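Local coordinates for beta-phenylalanine aminotransferase (Variovorax paradoxus, PDB 4AO9), which catalyses removal of the amino group from beta-phenylalanine by transamination, with pyridoxal-5'-phosphate as the cofactor that carries the amino group, at residues E261-R266 with L285-G290; Q402-H407 with G440-G445; D39-S44 with D83-R88. All coordinates share one frame; numbering follows the deposited sequence.

Contact 1 is the deep core site: two loops that leave parallel neighbouring strands of the large sheet meet beside the cofactor, every touching residue buried. Contacts 2 and 3 lie nearer the periphery, their centres 24 and 27 Å from that of the chain, against 8 Å for contact 1. Contact 2 joins two helices, 398-410 and 429-445, through one phenylalanine ring and a histidine. Contact 3, partly exposed, sets a hairpin turn against a helix start and is almost wholly polar. Contacts 2 and 3 share helix 23-40: it packs on the first and ends at the second, and their nearest atoms are about 7 Å apart. The nearest atoms of contact 1 are about 16 Å from contact 2 and about 19 Å from contact 3.

Contact 1: residues E261-R266 with L285-G290; sequences EVMTSR and LGKYIG. With PLP (pyridoxal-5'-phosphate), chain C.
Ser265 and Tyr288 each point CB at the other loop, and a chi1 of 74° in both sets the gamma atom between backbone N and carbonyl carbon. Ser265 OG then lies at the edge of the phenol, near the ring plane, and bonds to Tyr288 OH at 2.7 Å, either hydroxyl being able to donate. A water is also hydrogen-bonded to Ser265 OG, at 2.7 Å. The same water accepts from Gly286 N and is hydrogen-bonded to Val262 O, so one molecule ties three polar backbone and side-chain atoms of the two loops together. Arg266 CB approaches Tyr288 CE1 obliquely at 3.5 Å, while its guanidinium leads off to Leu423 O, Thr97 O and Ser376 OG. Leu285 CD2 presses on Ser265 CB at 3.5 Å. Val262 holds CG1 anti to its N (chi1 168°), which lays that methyl over one face of the pyridine ring, 3.5 Å from PLP C4, while CG2 faces the backbone of Leu285. Lys287 runs past Val262 CG1, bends at chi4, and is covalently bound, NZ to PLP C4A, at 1.5 Å; a weak hydrogen bond runs from Lys287 NZ to PLP O3. Met263 CE comes within 3.4 Å of PLP O3. Val262 N is bonded to Asp260 OD1, and Thr320 of the second subunit packs on Lys287 and hydrogen-bonds PLP. A lysine just beyond one strand, joined to PLP, and an aspartate and valine at the end of its parallel neighbour form part of the cofactor site of a fold-type I, class-III aminotransferase.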
ATOM      1  N   GLU A 261     -13.569  -9.325  -0.079  1.00  7.26           N
ATOM      2  CA  GLU A 261     -13.674  -9.934   1.254  1.00  7.31           C
ATOM      3  C   GLU A 261     -12.589  -9.417   2.187  1.00  7.83           C
ATOM      4  O   GLU A 261     -12.227 -10.065   3.171  1.00  7.90           O
ATOM      5  CB  GLU A 261     -13.685 -11.469   1.176  1.00  7.61           C
ATOM      6  CG  GLU A 261     -14.899 -12.033   0.417  1.00  8.01           C
ATOM      7  CD  GLU A 261     -15.417 -13.308   1.024  1.00 10.76           C
ATOM      8  OE1 GLU A 261     -16.086 -13.225   2.067  1.00 13.40           O
ATOM      9  OE2 GLU A 261     -15.122 -14.380   0.473  1.00 11.79           O
ATOM     10  N   VAL A 262     -12.120  -8.200   1.928  1.00  7.74           N
ATOM     11  CA  VAL A 262     -11.125  -7.600   2.833  1.00  7.91           C
ATOM     12  C   VAL A 262     -11.638  -7.619   4.272  1.00  9.04           C
ATOM     13  O   VAL A 262     -10.886  -7.915   5.195  1.00 10.14           O
ATOM     14  CB  VAL A 262     -10.723  -6.174   2.379  1.00  7.20           C
ATOM     15  CG1 VAL A 262      -9.913  -5.448   3.467  1.00  8.41           C
ATOM     16  CG2 VAL A 262      -9.941  -6.228   1.064  1.00  8.69           C
ATOM     17  N   MET A 263     -12.914  -7.312   4.453  1.00  9.90           N
ATOM     18  CA  MET A 263     -13.540  -7.430   5.771  1.00 11.51           C
ATOM     19  C   MET A 263     -14.249  -8.782   5.953  1.00 11.59           C
ATOM     20  O   MET A 263     -14.090  -9.449   6.977  1.00 12.12           O
ATOM     21  CB  MET A 263     -14.515  -6.276   5.977  1.00 13.26           C
ATOM     22  CG  MET A 263     -14.796  -5.980   7.407  1.00 17.12           C
ATOM     23  SD  MET A 263     -15.638  -4.397   7.507  1.00 21.48           S
ATOM     24  CE  MET A 263     -14.303  -3.214   7.603  1.00 23.02           C
ATOM     25  N   THR A 264     -15.025  -9.210   4.964  1.00 10.33           N
ATOM     26  CA  THR A 264     -15.912 -10.366   5.169  1.00 10.70           C
ATOM     27  C   THR A 264     -15.210 -11.725   5.265  1.00 10.89           C
ATOM     28  O   THR A 264     -15.835 -12.730   5.650  1.00 11.41           O
ATOM     29  CB  THR A 264     -17.040 -10.448   4.113  1.00 10.67           C
ATOM     30  OG1 THR A 264     -16.480 -10.650   2.817  1.00 10.30           O
ATOM     31  CG2 THR A 264     -17.886  -9.173   4.101  1.00 10.31           C
ATOM     32  N   SER A 265     -13.920 -11.791   4.926  1.00 10.45           N
ATOM     33  CA  SER A 265     -13.228 -13.084   5.006  1.00 10.57           C
ATOM     34  C   SER A 265     -13.156 -13.600   6.433  1.00 10.91           C
ATOM     35  O   SER A 265     -13.032 -14.795   6.640  1.00 10.12           O
ATOM     36  CB  SER A 265     -11.827 -13.008   4.414  1.00 10.36           C
ATOM     37  OG  SER A 265     -10.982 -12.302   5.298  1.00  9.96           O
ATOM     38  N   ARG A 266     -13.238 -12.699   7.407  1.00 11.88           N
ATOM     39  CA  ARG A 266     -13.192 -13.125   8.819  1.00 13.38           C
ATOM     40  C   ARG A 266     -14.501 -13.645   9.388  1.00 14.05           C
ATOM     41  O   ARG A 266     -14.517 -14.135  10.525  1.00 15.34           O
ATOM     42  CB  ARG A 266     -12.647 -12.032   9.753  1.00 14.09           C
ATOM     43  CG  ARG A 266     -13.205 -10.636   9.571  1.00 17.68           C
ATOM     44  CD  ARG A 266     -12.531  -9.670  10.552  1.00 19.80           C
ATOM     45  NE  ARG A 266     -13.225  -9.806  11.810  1.00 15.01           N
ATOM     46  CZ  ARG A 266     -12.903  -9.275  12.987  1.00 13.27           C
ATOM     47  NH1 ARG A 266     -11.827  -8.505  13.174  1.00 14.34           N
ATOM     48  NH2 ARG A 266     -13.698  -9.540  14.005  1.00 13.37           N
ATOM     49  N   LEU A 285      -8.498  -9.731  -0.379  1.00  7.23           N
ATOM     50  CA  LEU A 285      -8.307  -9.919   1.055  1.00  7.08           C
ATOM     51  C   LEU A 285      -7.420  -8.813   1.602  1.00  6.86           C
ATOM     52  O   LEU A 285      -6.678  -8.167   0.862  1.00  6.97           O
ATOM     53  CB  LEU A 285      -7.613 -11.261   1.307  1.00  7.61           C
ATOM     54  CG  LEU A 285      -8.333 -12.523   0.857  1.00  7.08           C
ATOM     55  CD1 LEU A 285      -7.372 -13.709   0.992  1.00  7.92           C
ATOM     56  CD2 LEU A 285      -9.594 -12.763   1.677  1.00  8.38           C
ATOM     57  N   GLY A 286      -7.497  -8.605   2.912  1.00  7.06           N
ATOM     58  CA  GLY A 286      -6.668  -7.606   3.558  1.00  8.41           C
ATOM     59  C   GLY A 286      -6.842  -7.629   5.053  1.00  8.99           C
ATOM     60  O   GLY A 286      -7.199  -8.655   5.652  1.00  8.96           O
ATOM     61  N   LYS A 287      -6.579  -6.469   5.645  1.00  9.79           N
ATOM     62  CA  LYS A 287      -6.708  -6.240   7.102  1.00 11.17           C
ATOM     63  C   LYS A 287      -6.002  -7.374   7.914  1.00 12.02           C
ATOM     64  O   LYS A 287      -4.776  -7.493   7.848  1.00 14.20           O
ATOM     65  CB  LYS A 287      -8.162  -5.885   7.457  1.00 11.66           C
ATOM     66  CG  LYS A 287      -8.386  -4.437   6.925  1.00 13.27           C
ATOM     67  CD  LYS A 287      -9.618  -3.783   7.529  1.00 14.89           C
ATOM     68  CE  LYS A 287      -9.884  -2.355   7.028  1.00 14.63           C
ATOM     69  NZ  LYS A 287     -10.882  -2.375   5.932  1.00 15.76           N
ATOM     70  N   TYR A 288      -6.742  -8.201   8.639  1.00 11.48           N
ATOM     71  CA  TYR A 288      -6.119  -9.124   9.607  1.00 11.84           C
ATOM     72  C   TYR A 288      -5.250 -10.244   9.022  1.00 12.07           C
ATOM     73  O   TYR A 288      -4.485 -10.880   9.746  1.00 12.39           O
ATOM     74  CB  TYR A 288      -7.208  -9.773  10.472  1.00 11.40           C
ATOM     75  CG  TYR A 288      -7.972 -10.824   9.689  1.00 12.32           C
ATOM     76  CD1 TYR A 288      -8.995 -10.456   8.815  1.00 14.01           C
ATOM     77  CD2 TYR A 288      -7.635 -12.181   9.778  1.00 12.70           C
ATOM     78  CE1 TYR A 288      -9.667 -11.400   8.065  1.00 13.84           C
ATOM     79  CE2 TYR A 288      -8.317 -13.144   9.032  1.00 12.39           C
ATOM     80  CZ  TYR A 288      -9.335 -12.736   8.184  1.00 13.12           C
ATOM     81  OH  TYR A 288      -9.985 -13.676   7.427  1.00 12.94           O
ATOM     82  N   ILE A 289      -5.393 -10.520   7.729  1.00 12.25           N
ATOM     83  CA  ILE A 289      -4.678 -11.641   7.124  1.00 13.00           C
ATOM     84  C   ILE A 289      -3.152 -11.481   7.213  1.00 13.24           C
ATOM     85  O   ILE A 289      -2.431 -12.474   7.255  1.00 14.55           O
ATOM     86  CB  ILE A 289      -5.177 -11.920   5.671  1.00 12.89           C
ATOM     87  CG1 ILE A 289      -6.669 -12.301   5.656  1.00 15.36           C
ATOM     88  CG2 ILE A 289      -4.349 -13.006   5.003  1.00 12.63           C
ATOM     89  CD1 ILE A 289      -6.962 -13.778   5.911  1.00 18.90           C
ATOM     90  N   GLY A 290      -2.663 -10.235   7.284  1.00 12.57           N
ATOM     91  CA  GLY A 290      -1.241  -9.975   7.467  1.00 12.57           C
ATOM     92  C   GLY A 290      -0.755  -9.946   8.906  1.00 12.59           C
ATOM     93  O   GLY A 290       0.320  -9.425   9.177  1.00 11.84           O
TER
HETATM   94  N1  PLP C1267     -12.269  -3.060   1.094  1.00  8.34           N
HETATM   95  C2  PLP C1267     -12.906  -3.239   2.250  1.00  8.62           C
HETATM   96  C2A PLP C1267     -14.251  -3.967   2.201  1.00 10.22           C
HETATM   97  C3  PLP C1267     -12.342  -2.786   3.446  1.00 10.24           C
HETATM   98  O3  PLP C1267     -12.961  -2.980   4.508  1.00 13.15           O
HETATM   99  C4  PLP C1267     -11.101  -2.128   3.468  1.00 10.83           C
HETATM  100  C4A PLP C1267     -10.423  -1.629   4.759  1.00 14.84           C
HETATM  101  C5  PLP C1267     -10.488  -1.936   2.209  1.00  8.01           C
HETATM  102  C6  PLP C1267     -11.100  -2.414   1.050  1.00  8.33           C
HETATM  103  C5A PLP C1267      -9.137  -1.208   2.080  1.00  9.58           C
HETATM  104  O4P PLP C1267      -8.055  -1.810   2.656  1.00  8.23           O
HETATM  105  P   PLP C1267      -6.799  -0.871   3.025  1.00  9.08           P
HETATM  106  O1P PLP C1267      -7.286   0.143   4.130  1.00  9.42           O
HETATM  107  O2P PLP C1267      -6.355  -0.085   1.742  1.00  9.24           O
HETATM  108  O3P PLP C1267      -5.722  -1.805   3.465  1.00  9.12           O
HETATM  109  O   HOH W   1      -9.393 -10.180   4.639  1.00  7.12           O

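Contact 2: residues Q402-H407 with G440-G445; sequences QLLFFH and GSFIGG
Phe442 reaches from helix 429-445 to residues 402-407 of helix 398-410 with CG anti to its backbone N (chi1 179°), and most of its atoms outward meet something. CB sits against the imidazole, 3.5 Å from His407 CD2, and CA of Phe442 lies over one face of that ring. CG is covered by Leu404 CD1, a CH-pi contact in which the methyl is 4.0 Å from the centroid of the Phe442 ring, nearly along its normal. On the histidine side CD1 approaches His407 CB at 3.7 Å, the two aromatic planes being 53° apart. Farthest out, CE1 slides up to the helix backbone, 3.6 Å from Leu404 N, and CZ stays beside Leu404 CB. Ser441 OG comes to the edge of the imidazole, in plane, in a bent hydrogen bond with His407 NE2 at 3.0 Å that either could donate. The main partner of NE2 is Ala438 O, which also takes a hydrogen bond from Ser441 OG. The short helical axes pass 10.5 Å apart, with their N-to-C directions 124° apart, a distance bridged by the Phe442 ring. Around it, Leu403 rests on Ile26 and Leu30 of helix 23-40, Leu404 on Met369, just before strand 370-374, and Phe442 on Phe382, just after strand 377-381.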
ATOM      1  N   GLN A 402     -22.537  10.646  17.627  1.00 13.20           N
ATOM      2  CA  GLN A 402     -21.519  11.323  18.441  1.00 13.47           C
ATOM      3  C   GLN A 402     -21.820  11.161  19.929  1.00 13.50           C
ATOM      4  O   GLN A 402     -20.931  10.835  20.720  1.00 13.41           O
ATOM      5  CB  GLN A 402     -21.402  12.802  18.078  1.00 13.44           C
ATOM      6  CG  GLN A 402     -20.944  13.076  16.663  1.00 14.68           C
ATOM      7  CD  GLN A 402     -20.755  14.552  16.419  1.00 16.20           C
ATOM      8  OE1 GLN A 402     -19.811  15.166  16.935  1.00 18.15           O
ATOM      9  NE2 GLN A 402     -21.645  15.137  15.634  1.00 18.49           N
ATOM     10  N   LEU A 403     -23.077  11.377  20.314  1.00 14.00           N
ATOM     11  CA  LEU A 403     -23.466  11.212  21.713  1.00 14.44           C
ATOM     12  C   LEU A 403     -23.168   9.799  22.216  1.00 13.88           C
ATOM     13  O   LEU A 403     -22.650   9.630  23.318  1.00 13.74           O
ATOM     14  CB  LEU A 403     -24.943  11.599  21.936  1.00 15.02           C
ATOM     15  CG  LEU A 403     -25.271  13.097  21.779  1.00 16.61           C
ATOM     16  CD1 LEU A 403     -26.777  13.364  21.811  1.00 16.82           C
ATOM     17  CD2 LEU A 403     -24.584  13.953  22.836  1.00 17.00           C
ATOM     18  N   LEU A 404     -23.467   8.793  21.391  1.00 13.43           N
ATOM     19  CA  LEU A 404     -23.132   7.398  21.713  1.00 13.01           C
ATOM     20  C   LEU A 404     -21.632   7.194  21.918  1.00 12.84           C
ATOM     21  O   LEU A 404     -21.209   6.596  22.912  1.00 12.84           O
ATOM     22  CB  LEU A 404     -23.632   6.445  20.615  1.00 12.66           C
ATOM     23  CG  LEU A 404     -23.287   4.961  20.827  1.00 12.46           C
ATOM     24  CD1 LEU A 404     -23.887   4.395  22.121  1.00 14.28           C
ATOM     25  CD2 LEU A 404     -23.775   4.161  19.633  1.00 13.21           C
ATOM     26  N   PHE A 405     -20.843   7.701  20.969  1.00 12.52           N
ATOM     27  CA  PHE A 405     -19.386   7.602  21.026  1.00 12.52           C
ATOM     28  C   PHE A 405     -18.820   8.171  22.330  1.00 12.58           C
ATOM     29  O   PHE A 405     -18.030   7.510  23.007  1.00 12.26           O
ATOM     30  CB  PHE A 405     -18.750   8.301  19.811  1.00 12.92           C
ATOM     31  CG  PHE A 405     -17.253   8.369  19.876  1.00 12.68           C
ATOM     32  CD1 PHE A 405     -16.477   7.259  19.533  1.00 14.27           C
ATOM     33  CD2 PHE A 405     -16.617   9.532  20.310  1.00 14.19           C
ATOM     34  CE1 PHE A 405     -15.087   7.310  19.613  1.00 13.93           C
ATOM     35  CE2 PHE A 405     -15.219   9.592  20.392  1.00 14.83           C
ATOM     36  CZ  PHE A 405     -14.460   8.474  20.045  1.00 15.14           C
ATOM     37  N   PHE A 406     -19.238   9.386  22.684  1.00 12.64           N
ATOM     38  CA  PHE A 406     -18.743  10.029  23.906  1.00 13.29           C
ATOM     39  C   PHE A 406     -19.233   9.334  25.170  1.00 13.06           C
ATOM     40  O   PHE A 406     -18.479   9.193  26.137  1.00 13.31           O
ATOM     41  CB  PHE A 406     -19.093  11.522  23.927  1.00 14.22           C
ATOM     42  CG  PHE A 406     -18.358  12.328  22.891  1.00 14.11           C
ATOM     43  CD1 PHE A 406     -16.971  12.474  22.961  1.00 13.96           C
ATOM     44  CD2 PHE A 406     -19.044  12.946  21.847  1.00 15.11           C
ATOM     45  CE1 PHE A 406     -16.288  13.204  22.000  1.00 15.43           C
ATOM     46  CE2 PHE A 406     -18.365  13.678  20.880  1.00 16.30           C
ATOM     47  CZ  PHE A 406     -16.981  13.809  20.961  1.00 15.98           C
ATOM     48  N   HIS A 407     -20.481   8.868  25.143  1.00 13.64           N
ATOM     49  CA  HIS A 407     -21.011   8.069  26.233  1.00 13.96           C
ATOM     50  C   HIS A 407     -20.167   6.816  26.458  1.00 13.68           C
ATOM     51  O   HIS A 407     -19.830   6.492  27.593  1.00 14.53           O
ATOM     52  CB  HIS A 407     -22.477   7.679  25.988  1.00 14.23           C
ATOM     53  CG  HIS A 407     -23.012   6.720  27.002  1.00 14.84           C
ATOM     54  ND1 HIS A 407     -23.397   7.115  28.267  1.00 16.85           N
ATOM     55  CD2 HIS A 407     -23.184   5.377  26.957  1.00 15.81           C
ATOM     56  CE1 HIS A 407     -23.796   6.058  28.950  1.00 17.41           C
ATOM     57  NE2 HIS A 407     -23.682   4.992  28.178  1.00 16.98           N
ATOM     58  N   GLY A 440     -27.370   0.043  27.437  1.00 17.08           N
ATOM     59  CA  GLY A 440     -28.486   0.170  28.383  1.00 18.04           C
ATOM     60  C   GLY A 440     -28.469   1.513  29.091  1.00 18.67           C
ATOM     61  O   GLY A 440     -29.495   2.198  29.164  1.00 19.20           O
ATOM     62  N   SER A 441     -27.301   1.904  29.598  1.00 18.93           N
ATOM     63  CA  SER A 441     -27.177   3.195  30.273  1.00 19.62           C
ATOM     64  C   SER A 441     -27.299   4.367  29.300  1.00 19.44           C
ATOM     65  O   SER A 441     -27.797   5.431  29.669  1.00 20.47           O
ATOM     66  CB  SER A 441     -25.889   3.285  31.102  1.00 19.68           C
ATOM     67  OG  SER A 441     -24.734   3.217  30.287  1.00 20.28           O
ATOM     68  N   PHE A 442     -26.856   4.176  28.054  1.00 18.85           N
ATOM     69  CA  PHE A 442     -27.049   5.191  27.029  1.00 18.47           C
ATOM     70  C   PHE A 442     -28.535   5.485  26.807  1.00 19.33           C
ATOM     71  O   PHE A 442     -28.956   6.642  26.851  1.00 19.20           O
ATOM     72  CB  PHE A 442     -26.389   4.784  25.704  1.00 17.56           C
ATOM     73  CG  PHE A 442     -26.573   5.793  24.610  1.00 16.27           C
ATOM     74  CD1 PHE A 442     -25.907   7.014  24.654  1.00 15.61           C
ATOM     75  CD2 PHE A 442     -27.423   5.525  23.538  1.00 16.45           C
ATOM     76  CE1 PHE A 442     -26.084   7.956  23.649  1.00 14.78           C
ATOM     77  CE2 PHE A 442     -27.604   6.462  22.522  1.00 16.79           C
ATOM     78  CZ  PHE A 442     -26.929   7.678  22.576  1.00 16.26           C
ATOM     79  N   ILE A 443     -29.310   4.430  26.562  1.00 20.36           N
ATOM     80  CA  ILE A 443     -30.753   4.553  26.333  1.00 21.97           C
ATOM     81  C   ILE A 443     -31.442   5.130  27.571  1.00 23.27           C
ATOM     82  O   ILE A 443     -32.276   6.029  27.455  1.00 24.20           O
ATOM     83  CB  ILE A 443     -31.386   3.198  25.924  1.00 21.90           C
ATOM     84  CG1 ILE A 443     -30.831   2.742  24.571  1.00 21.55           C
ATOM     85  CG2 ILE A 443     -32.925   3.298  25.863  1.00 21.95           C
ATOM     86  CD1 ILE A 443     -31.025   1.266  24.280  1.00 21.75           C
ATOM     87  N   GLY A 444     -31.060   4.632  28.744  1.00 24.54           N
ATOM     88  CA  GLY A 444     -31.601   5.118  30.017  1.00 26.41           C
ATOM     89  C   GLY A 444     -31.377   6.600  30.266  1.00 27.52           C
ATOM     90  O   GLY A 444     -32.272   7.294  30.760  1.00 28.21           O
ATOM     91  N   GLY A 445     -30.190   7.090  29.916  1.00 27.99           N
ATOM     92  CA  GLY A 445     -29.817   8.483  30.160  1.00 28.82           C
ATOM     93  C   GLY A 445     -30.149   9.466  29.049  1.00 29.51           C
ATOM     94  O   GLY A 445     -30.145  10.679  29.271  1.00 29.81           O
TER

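Contact 3: residues D39-S44 with D83-R88; sequences DANPAS and DADGHR
The flat groups here are the imidazole of His87 and the carboxylate of Asp85. Pro42 CD, 3.2 Å from Asp85 OD1, and Ala43 CB lie on opposite sides of the carboxylate plane, both offset from CG toward the oxygens. The His87 ring is met at its edge, near its plane, by three oxygens: Ala40 O, 3.1 Å from His87 CE1, Asn41 OD1 and Asp83 OD2. The motif is a beta hairpin, strands 80-83 and 88-91, whose type I turn Asp83 to Gly86 sits on the N-terminus of helix 42-51. Asp85 does the joining. Its CG is anti to its own carbonyl carbon (chi1 -70°), which carries the carboxylate across to the helix start, where OD1 takes the N-H of Ala43 with its syn lone pair (2.9 Å, 162°) and OD2 takes that of Ser44 on the syn side. Two backbone N-H groups of the first helical turn are thus gripped by one acid, and the helix dipole would probably favour its charged form. Asp83 braces the turn from within the hairpin segment: His87 ND1 donates to the syn lone pair of Asp83 OD2 at 2.8 Å. That oxygen lies nearly in the ring plane of His87, while the carboxylate itself stands almost upright to the ring, and His87 N meets Asp83 OD1 from above the carboxylate plane. Tyr89 OH adds a second partner to Asp83 OD2. Asn41 ND2 turns back to Phe37 O in helix 23-40, and Ser44 OG accepts from Thr72 N. One water fills the seam, donating to Asn41 OD1 and to Asp85 OD2 and accepting from Ser44 OG, the last two each at 2.6 Å from the water oxygen.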
ATOM      1  N   ASP A  39     -12.095  18.712  28.471  1.00 17.11           N
ATOM      2  CA  ASP A  39     -11.527  18.951  29.803  1.00 17.34           C
ATOM      3  C   ASP A  39     -10.792  17.740  30.358  1.00 16.49           C
ATOM      4  O   ASP A  39      -9.799  17.884  31.069  1.00 16.11           O
ATOM      5  CB  ASP A  39     -12.611  19.390  30.792  1.00 18.82           C
ATOM      6  CG  ASP A  39     -13.191  20.759  30.463  1.00 21.11           C
ATOM      7  OD1 ASP A  39     -12.629  21.460  29.595  1.00 24.19           O
ATOM      8  OD2 ASP A  39     -14.216  21.120  31.076  1.00 23.87           O
ATOM      9  N   ALA A  40     -11.273  16.551  29.995  1.00 16.02           N
ATOM     10  CA  ALA A  40     -10.723  15.297  30.501  1.00 15.49           C
ATOM     11  C   ALA A  40      -9.489  14.827  29.738  1.00 14.78           C
ATOM     12  O   ALA A  40      -8.778  13.942  30.217  1.00 14.51           O
ATOM     13  CB  ALA A  40     -11.792  14.212  30.468  1.00 16.32           C
ATOM     14  N   ASN A  41      -9.229  15.429  28.576  1.00 13.88           N
ATOM     15  CA  ASN A  41      -8.153  14.961  27.687  1.00 13.42           C
ATOM     16  C   ASN A  41      -7.167  16.050  27.233  1.00 13.28           C
ATOM     17  O   ASN A  41      -6.925  16.226  26.029  1.00 13.86           O
ATOM     18  CB  ASN A  41      -8.762  14.198  26.507  1.00 13.02           C
ATOM     19  CG  ASN A  41      -9.419  12.919  26.947  1.00 12.90           C
ATOM     20  OD1 ASN A  41      -8.737  11.951  27.280  1.00 13.20           O
ATOM     21  ND2 ASN A  41     -10.748  12.921  27.017  1.00 13.93           N
ATOM     22  N   PRO A  42      -6.557  16.768  28.201  1.00 13.44           N
ATOM     23  CA  PRO A  42      -5.652  17.848  27.792  1.00 13.03           C
ATOM     24  C   PRO A  42      -4.383  17.404  27.062  1.00 13.23           C
ATOM     25  O   PRO A  42      -3.890  18.130  26.186  1.00 13.26           O
ATOM     26  CB  PRO A  42      -5.285  18.529  29.122  1.00 13.73           C
ATOM     27  CG  PRO A  42      -5.587  17.524  30.174  1.00 13.79           C
ATOM     28  CD  PRO A  42      -6.746  16.740  29.669  1.00 13.94           C
ATOM     29  N   ALA A  43      -3.850  16.240  27.417  1.00 12.35           N
ATOM     30  CA  ALA A  43      -2.662  15.733  26.744  1.00 12.25           C
ATOM     31  C   ALA A  43      -2.990  15.398  25.283  1.00 12.11           C
ATOM     32  O   ALA A  43      -2.206  15.722  24.383  1.00 12.52           O
ATOM     33  CB  ALA A  43      -2.088  14.533  27.471  1.00 12.36           C
ATOM     34  N   SER A  44      -4.148  14.788  25.037  1.00 12.23           N
ATOM     35  CA  SER A  44      -4.551  14.543  23.646  1.00 12.09           C
ATOM     36  C   SER A  44      -4.777  15.843  22.888  1.00 12.19           C
ATOM     37  O   SER A  44      -4.455  15.940  21.701  1.00 12.22           O
ATOM     38  CB  SER A  44      -5.773  13.632  23.546  1.00 12.09           C
ATOM     39  OG  SER A  44      -5.391  12.272  23.693  1.00 11.66           O
ATOM     40  N   ASP A  83      -5.286   5.991  26.371  1.00 11.39           N
ATOM     41  CA  ASP A  83      -5.005   7.261  25.700  1.00 11.68           C
ATOM     42  C   ASP A  83      -3.862   8.055  26.361  1.00 12.14           C
ATOM     43  O   ASP A  83      -3.299   7.638  27.382  1.00 12.53           O
ATOM     44  CB  ASP A  83      -6.291   8.096  25.518  1.00 11.80           C
ATOM     45  CG  ASP A  83      -6.888   8.582  26.830  1.00 12.21           C
ATOM     46  OD1 ASP A  83      -6.147   8.695  27.839  1.00 12.85           O
ATOM     47  OD2 ASP A  83      -8.096   8.892  26.851  1.00 11.95           O
ATOM     48  N   ALA A  84      -3.534   9.199  25.766  1.00 12.49           N
ATOM     49  CA  ALA A  84      -2.424  10.027  26.232  1.00 12.84           C
ATOM     50  C   ALA A  84      -2.645  10.593  27.638  1.00 13.19           C
ATOM     51  O   ALA A  84      -1.687  10.952  28.321  1.00 13.85           O
ATOM     52  CB  ALA A  84      -2.155  11.143  25.239  1.00 12.61           C
ATOM     53  N   ASP A  85      -3.901  10.651  28.065  1.00 13.54           N
ATOM     54  CA  ASP A  85      -4.234  11.117  29.413  1.00 13.46           C
ATOM     55  C   ASP A  85      -4.420   9.982  30.422  1.00 13.93           C
ATOM     56  O   ASP A  85      -4.788  10.214  31.575  1.00 15.07           O
ATOM     57  CB  ASP A  85      -5.457  12.028  29.352  1.00 13.69           C
ATOM     58  CG  ASP A  85      -5.141  13.342  28.682  1.00 14.02           C
ATOM     59  OD1 ASP A  85      -4.690  14.273  29.393  1.00 15.30           O
ATOM     60  OD2 ASP A  85      -5.301  13.430  27.447  1.00 13.52           O
ATOM     61  N   GLY A  86      -4.136   8.758  29.986  1.00 13.99           N
ATOM     62  CA  GLY A  86      -4.108   7.607  30.874  1.00 14.18           C
ATOM     63  C   GLY A  86      -5.406   6.864  31.079  1.00 14.33           C
ATOM     64  O   GLY A  86      -5.457   5.937  31.889  1.00 15.32           O
ATOM     65  N   HIS A  87      -6.459   7.248  30.356  1.00 13.79           N
ATOM     66  CA  HIS A  87      -7.718   6.511  30.419  1.00 13.94           C
ATOM     67  C   HIS A  87      -7.545   5.142  29.794  1.00 13.41           C
ATOM     68  O   HIS A  87      -6.959   5.016  28.708  1.00 13.55           O
ATOM     69  CB  HIS A  87      -8.832   7.239  29.671  1.00 14.12           C
ATOM     70  CG  HIS A  87      -9.085   8.629  30.155  1.00 15.26           C
ATOM     71  ND1 HIS A  87      -8.871   9.735  29.369  1.00 14.42           N
ATOM     72  CD2 HIS A  87      -9.546   9.093  31.342  1.00 18.19           C
ATOM     73  CE1 HIS A  87      -9.180  10.826  30.046  1.00 17.76           C
ATOM     74  NE2 HIS A  87      -9.592  10.463  31.248  1.00 20.61           N
ATOM     75  N   ARG A  88      -8.049   4.124  30.489  1.00 13.87           N
ATOM     76  CA  ARG A  88      -8.023   2.749  29.995  1.00 13.79           C
ATOM     77  C   ARG A  88      -9.391   2.381  29.444  1.00 13.81           C
ATOM     78  O   ARG A  88     -10.410   2.603  30.094  1.00 14.34           O
ATOM     79  CB  ARG A  88      -7.638   1.779  31.119  1.00 14.91           C
ATOM     80  CG  ARG A  88      -7.467   0.333  30.653  1.00 16.74           C
ATOM     81  CD  ARG A  88      -7.524  -0.647  31.831  1.00 21.71           C
ATOM     82  NE  ARG A  88      -7.572  -2.036  31.371  1.00 25.84           N
ATOM     83  CZ  ARG A  88      -6.712  -2.990  31.723  1.00 28.79           C
ATOM     84  NH1 ARG A  88      -5.721  -2.741  32.576  1.00 30.68           N
ATOM     85  NH2 ARG A  88      -6.856  -4.215  31.226  1.00 29.92           N
TER
HETATM   86  O   HOH W   2      -6.284  11.434  26.025  1.00  8.64           O